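Local coordinates for protein FACT complex subunit POB3 (PDB 4KHB) that probably acts within the FACT complex as a histone chaperone that reorganises nucleosomes during transcription, replication and repair, the piece here being its N-terminal PH-like part, at residues H[42-46]-H[47-51]; H[122-126]-H[127-131]. All blocks are in the same frame, centred on the assembly; numbering follows the deposited sequence.

Contact 1: H[42-46]-H[47-51]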
loop_
_atom_site.group_PDB
_atom_site.type_symbol
_atom_site.label_atom_id
_atom_site.label_comp_id
_atom_site.label_asym_id
_atom_site.label_seq_id
_atom_site.Cartn_x
_atom_site.Cartn_y
_atom_site.Cartn_z
ATOM N N PHE H 42 6.081 -20.649 -8.062
ATOM C CA PHE H 42 5.298 -19.777 -8.934
ATOM C C PHE H 42 6.025 -19.576 -10.260
ATOM O O PHE H 42 7.256 -19.506 -10.299
ATOM C CB PHE H 42 5.070 -18.423 -8.256
ATOM C CG PHE H 42 4.533 -17.362 -9.176
ATOM C CD1 PHE H 42 3.170 -17.267 -9.417
ATOM C CD2 PHE H 42 5.386 -16.445 -9.781
ATOM C CE1 PHE H 42 2.663 -16.289 -10.255
ATOM C CE2 PHE H 42 4.886 -15.463 -10.622
ATOM C CZ PHE H 42 3.522 -15.387 -10.857
ATOM N N THR H 43 5.258 -19.495 -11.346
ATOM C CA THR H 43 5.820 -19.331 -12.682
ATOM C C THR H 43 5.051 -18.251 -13.448
ATOM O O THR H 43 3.834 -18.120 -13.298
ATOM C CB THR H 43 5.787 -20.668 -13.467
ATOM O OG1 THR H 43 6.638 -21.630 -12.830
ATOM C CG2 THR H 43 6.239 -20.478 -14.912
ATOM N N LEU H 44 5.764 -17.487 -14.272
ATOM C CA LEU H 44 5.152 -16.470 -15.124
ATOM C C LEU H 44 5.824 -16.463 -16.491
ATOM O O LEU H 44 7.023 -16.195 -16.600
ATOM C CB LEU H 44 5.257 -15.090 -14.472
ATOM C CG LEU H 44 4.764 -13.876 -15.265
ATOM C CD1 LEU H 44 3.264 -13.940 -15.484
ATOM C CD2 LEU H 44 5.142 -12.585 -14.557
ATOM N N ASP H 45 5.047 -16.753 -17.529
ATOM C CA ASP H 45 5.574 -16.843 -18.885
ATOM C C ASP H 45 5.826 -15.451 -19.456
ATOM O O ASP H 45 5.099 -14.502 -19.144
ATOM C CB ASP H 45 4.602 -17.627 -19.774
ATOM C CG ASP H 45 5.209 -18.009 -21.108
ATOM O OD1 ASP H 45 5.925 -19.034 -21.162
ATOM O OD2 ASP H 45 4.967 -17.290 -22.101
ATOM N N VAL H 46 6.868 -15.335 -20.276
ATOM C CA VAL H 46 7.271 -14.066 -20.881
ATOM C C VAL H 46 6.138 -13.402 -21.673
ATOM O O VAL H 46 6.064 -12.174 -21.774
ATOM C CB VAL H 46 8.531 -14.259 -21.771
ATOM C CG1 VAL H 46 8.282 -15.324 -22.831
ATOM C CG2 VAL H 46 8.965 -12.949 -22.412
ATOM N N SER H 47 5.242 -14.224 -22.209
ATOM C CA SER H 47 4.125 -13.726 -23.002
ATOM C C SER H 47 3.125 -12.900 -22.188
ATOM O O SER H 47 2.371 -12.107 -22.756
ATOM C CB SER H 47 3.430 -14.891 -23.712
ATOM O OG SER H 47 2.882 -15.802 -22.782
ATOM N N ASN H 48 3.116 -13.077 -20.868
ATOM C CA ASN H 48 2.250 -12.270 -20.005
ATOM C C ASN H 48 3.010 -11.240 -19.169
ATOM O O ASN H 48 2.546 -10.842 -18.100
ATOM C CB ASN H 48 1.396 -13.154 -19.088
ATOM C CG ASN H 48 0.109 -12.470 -18.643
ATOM O OD1 ASN H 48 -0.276 -11.432 -19.182
ATOM N ND2 ASN H 48 -0.560 -13.053 -17.660
ATOM N N ILE H 49 4.179 -10.819 -19.642
ATOM C CA ILE H 49 4.914 -9.756 -18.965
ATOM C C ILE H 49 4.766 -8.458 -19.762
ATOM O O ILE H 49 5.372 -8.296 -20.825
ATOM C CB ILE H 49 6.408 -10.122 -18.763
ATOM C CG1 ILE H 49 6.535 -11.334 -17.835
ATOM C CG2 ILE H 49 7.181 -8.942 -18.193
ATOM C CD1 ILE H 49 7.966 -11.779 -17.577
ATOM N N GLY H 50 3.950 -7.545 -19.243
ATOM C CA GLY H 50 3.620 -6.315 -19.945
ATOM C C GLY H 50 4.338 -5.074 -19.449
ATOM O O GLY H 50 4.481 -4.094 -20.191
ATOM N N GLY H 51 4.786 -5.105 -18.197
ATOM C CA GLY H 51 5.457 -3.958 -17.611
ATOM C C GLY H 51 6.034 -4.231 -16.234
ATOM O O GLY H 51 5.717 -5.246 -15.610
#
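Two successive i to i+3 backbone bonds wind D45 to I49 into a short 3-10 turn: N48 N donates to D45 O over 3.0 Å, and I49 N reaches V46 O over 3.2 Å. The side chain of D45 adds a third tie on the outer face. With its CG anti to the backbone N (chi1 -168°), the carboxylate swings forward along the chain, and OD2 alone takes both bonds from S47. S47 N approaches D45 OD2 at 3.1 Å from above the carboxylate plane, closing an Asx turn. S47 OG gives its proton to the same D45 OD2 at 2.7 Å, on the anti side and closer to the plane. S47 OG gets there with chi1 at 62°, which places it between its own backbone N and carbonyl carbon.

This turn is where the N-terminal PH-like domain passes from one sheet to the other: strand 42-45, at the edge of the four-stranded antiparallel sheet, ends here, and the chain heads for strand 51-56 in the second sheet. It enters that strand through a classic bulge, the two glycines G50 and G51 sharing L66 as their partner on strand 61-66.

The inner side of the turn is apolar. L44 splits its branches, CD2 lying against I49 CG1 at 3.8 Å while CD1 meets N48 CB at 4.1 Å, the leucine and the asparagine crossing at about a right angle. I49 CD1 carries on to V46 CA, 4.1 Å away. Y94 packs on both V46 and I49, and L31 of the neighbouring strand lies against L44. The amide end of N48 turns out of the turn, where its OD1 accepts a hydrogen bond from the backbone N of T69.

Contact 2: H[122-126]-H[127-131]. With SO4 (sulfate ion), chain Q; SO4 (sulfate ion), chain P.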
loop_
_atom_site.group_PDB
_atom_site.type_symbol
_atom_site.label_atom_id
_atom_site.label_comp_id
_atom_site.label_asym_id
_atom_site.label_seq_id
_atom_site.Cartn_x
_atom_site.Cartn_y
_atom_site.Cartn_z
ATOM N N PHE H 122 -4.071 5.561 -5.597
ATOM C CA PHE H 122 -4.304 6.893 -5.054
ATOM C C PHE H 122 -3.054 7.747 -5.230
ATOM O O PHE H 122 -2.027 7.508 -4.586
ATOM C CB PHE H 122 -4.719 6.831 -3.582
ATOM C CG PHE H 122 -5.256 8.131 -3.054
ATOM C CD1 PHE H 122 -6.556 8.524 -3.340
ATOM C CD2 PHE H 122 -4.461 8.960 -2.272
ATOM C CE1 PHE H 122 -7.056 9.721 -2.859
ATOM C CE2 PHE H 122 -4.953 10.158 -1.787
ATOM C CZ PHE H 122 -6.253 10.540 -2.081
ATOM N N ASN H 123 -3.150 8.744 -6.105
ATOM C CA ASN H 123 -2.006 9.575 -6.451
ATOM C C ASN H 123 -2.017 10.905 -5.704
ATOM O O ASN H 123 -3.058 11.560 -5.599
ATOM C CB ASN H 123 -1.964 9.826 -7.966
ATOM C CG ASN H 123 -1.476 8.617 -8.750
ATOM O OD1 ASN H 123 -0.422 8.058 -8.452
ATOM N ND2 ASN H 123 -2.236 8.219 -9.763
ATOM N N VAL H 124 -0.854 11.296 -5.189
ATOM C CA VAL H 124 -0.680 12.596 -4.550
ATOM C C VAL H 124 0.237 13.438 -5.425
ATOM O O VAL H 124 1.444 13.185 -5.486
ATOM C CB VAL H 124 -0.066 12.456 -3.145
ATOM C CG1 VAL H 124 0.182 13.824 -2.526
ATOM C CG2 VAL H 124 -0.976 11.638 -2.253
ATOM N N GLN H 125 -0.340 14.433 -6.098
ATOM C CA GLN H 125 0.368 15.213 -7.117
ATOM C C GLN H 125 1.093 14.315 -8.119
ATOM O O GLN H 125 2.281 14.503 -8.400
ATOM C CB GLN H 125 1.327 16.224 -6.480
ATOM C CG GLN H 125 0.610 17.435 -5.889
ATOM C CD GLN H 125 0.028 18.345 -6.958
ATOM O OE1 GLN H 125 0.624 18.538 -8.020
ATOM N NE2 GLN H 125 -1.147 18.899 -6.687
ATOM N N ASN H 126 0.354 13.329 -8.625
ATOM C CA ASN H 126 0.810 12.412 -9.671
ATOM C C ASN H 126 1.870 11.390 -9.243
ATOM O O ASN H 126 2.507 10.760 -10.087
ATOM C CB ASN H 126 1.233 13.166 -10.936
ATOM C CG ASN H 126 0.066 13.434 -11.869
ATOM O OD1 ASN H 126 -0.455 12.518 -12.506
ATOM N ND2 ASN H 126 -0.350 14.692 -11.954
ATOM N N ARG H 127 2.046 11.225 -7.936
ATOM C CA ARG H 127 2.891 10.159 -7.410
ATOM C C ARG H 127 2.069 9.291 -6.465
ATOM O O ARG H 127 1.381 9.801 -5.579
ATOM C CB ARG H 127 4.130 10.727 -6.707
ATOM C CG ARG H 127 5.068 11.485 -7.638
ATOM C CD ARG H 127 6.340 11.938 -6.940
ATOM N NE ARG H 127 7.156 12.782 -7.810
ATOM C CZ ARG H 127 8.035 13.679 -7.376
ATOM N NH1 ARG H 127 8.226 13.855 -6.075
ATOM N NH2 ARG H 127 8.727 14.404 -8.243
ATOM N N PRO H 128 2.145 7.967 -6.654
ATOM C CA PRO H 128 1.321 7.019 -5.898
ATOM C C PRO H 128 1.647 7.010 -4.411
ATOM O O PRO H 128 2.813 6.911 -4.036
ATOM C CB PRO H 128 1.678 5.664 -6.527
ATOM C CG PRO H 128 3.039 5.864 -7.119
ATOM C CD PRO H 128 3.050 7.287 -7.599
ATOM N N ALA H 129 0.623 7.125 -3.575
ATOM C CA ALA H 129 0.797 6.937 -2.142
ATOM C C ALA H 129 0.636 5.457 -1.822
ATOM O O ALA H 129 1.394 4.894 -1.027
ATOM C CB ALA H 129 -0.212 7.765 -1.363
ATOM N N PHE H 130 -0.363 4.839 -2.450
ATOM C CA PHE H 130 -0.598 3.401 -2.316
ATOM C C PHE H 130 -1.396 2.815 -3.484
ATOM O O PHE H 130 -2.040 3.547 -4.239
ATOM C CB PHE H 130 -1.270 3.078 -0.980
ATOM C CG PHE H 130 -2.608 3.733 -0.794
ATOM C CD1 PHE H 130 -3.778 3.063 -1.125
ATOM C CD2 PHE H 130 -2.698 5.014 -0.265
ATOM C CE1 PHE H 130 -5.013 3.661 -0.941
ATOM C CE2 PHE H 130 -3.926 5.619 -0.080
ATOM C CZ PHE H 130 -5.088 4.941 -0.418
ATOM N N GLU H 131 -1.351 1.493 -3.624
ATOM C CA GLU H 131 -2.044 0.804 -4.708
ATOM C C GLU H 131 -2.849 -0.372 -4.164
ATOM O O GLU H 131 -2.391 -1.080 -3.263
ATOM C CB GLU H 131 -1.037 0.295 -5.743
ATOM C CG GLU H 131 -0.193 1.377 -6.396
ATOM C CD GLU H 131 1.218 1.411 -5.848
ATOM O OE1 GLU H 131 1.439 0.857 -4.751
ATOM O OE2 GLU H 131 2.104 1.987 -6.513
HETATM S S SO4 Q . 9.484 17.426 -6.429
HETATM O O1 SO4 Q . 10.282 18.629 -6.244
HETATM O O2 SO4 Q . 9.903 16.736 -7.640
HETATM O O3 SO4 Q . 9.674 16.548 -5.285
HETATM O O4 SO4 Q . 8.080 17.789 -6.535
HETATM S S SO4 P . 6.383 13.495 -2.671
HETATM O O1 SO4 P . 6.784 14.885 -2.830
HETATM O O2 SO4 P . 7.107 12.657 -3.616
HETATM O O3 SO4 P . 6.677 13.060 -1.316
HETATM O O4 SO4 P . 4.957 13.367 -2.920
#
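F122 and F130 pack tightly against each other across the hairpin of strands 119-124 and 127-133. F122 CB lies over one face of the F130 ring, 4.0 Å from its centroid, in a CH-pi contact; the ring planes differ by only 18°, but the rings are displaced and share little face. F130 brings its ring under that CB by setting CG between its backbone N and carbonyl carbon, chi1 60°. V45 and V93 of the SPT16D chain continue the packing on F130 and F122. Replacing F130 by alanine would probably open a gap beneath F122 CB and remove a surface on which V45 of the SPT16D chain packs. Beside the rings F122 O receives A129 N at 2.9 Å, just where the second strand turns a corner, and A129 CB meets V124 CG2 at 4.0 Å.

Toward solvent the hairpin ends in a type I' turn from V124 to R127, with Q125 and N126 exposed at its tip. Here R127 reaches straight out and its guanidinium group binds two sulfates. R127 NH2 donates to O2 of the chain Q sulfate at 2.7 Å and R127 NH1 to its O3 at 3.2 Å; R127 NH1 also donates to O2 of the chain P sulfate, 3.0 Å away in the guanidinium plane. Though probably from the crystallisation liquor, the ions suggest that R127, with S104 and L105 nearby, can attract anions.

Contacts 1 and 2 come one after the other along the chain and belong to different PH-like regions, contact 1 to the N-terminal one and contact 2 to the SSRP1 family region that follows. They lie on opposite sides of the chain's centre, with their own centres 25 Å apart and their nearest atoms about 12 Å apart, and do not touch. Strand 61-66 comes near both: L66 pairs with the bulge at G50 and G51, while K64 makes a long, weak ion pair with E131. SPT16D packs on contact 2 and leaves contact 1 untouched, and the two sulfates likewise sit at contact 2, near the end of the R127 side chain.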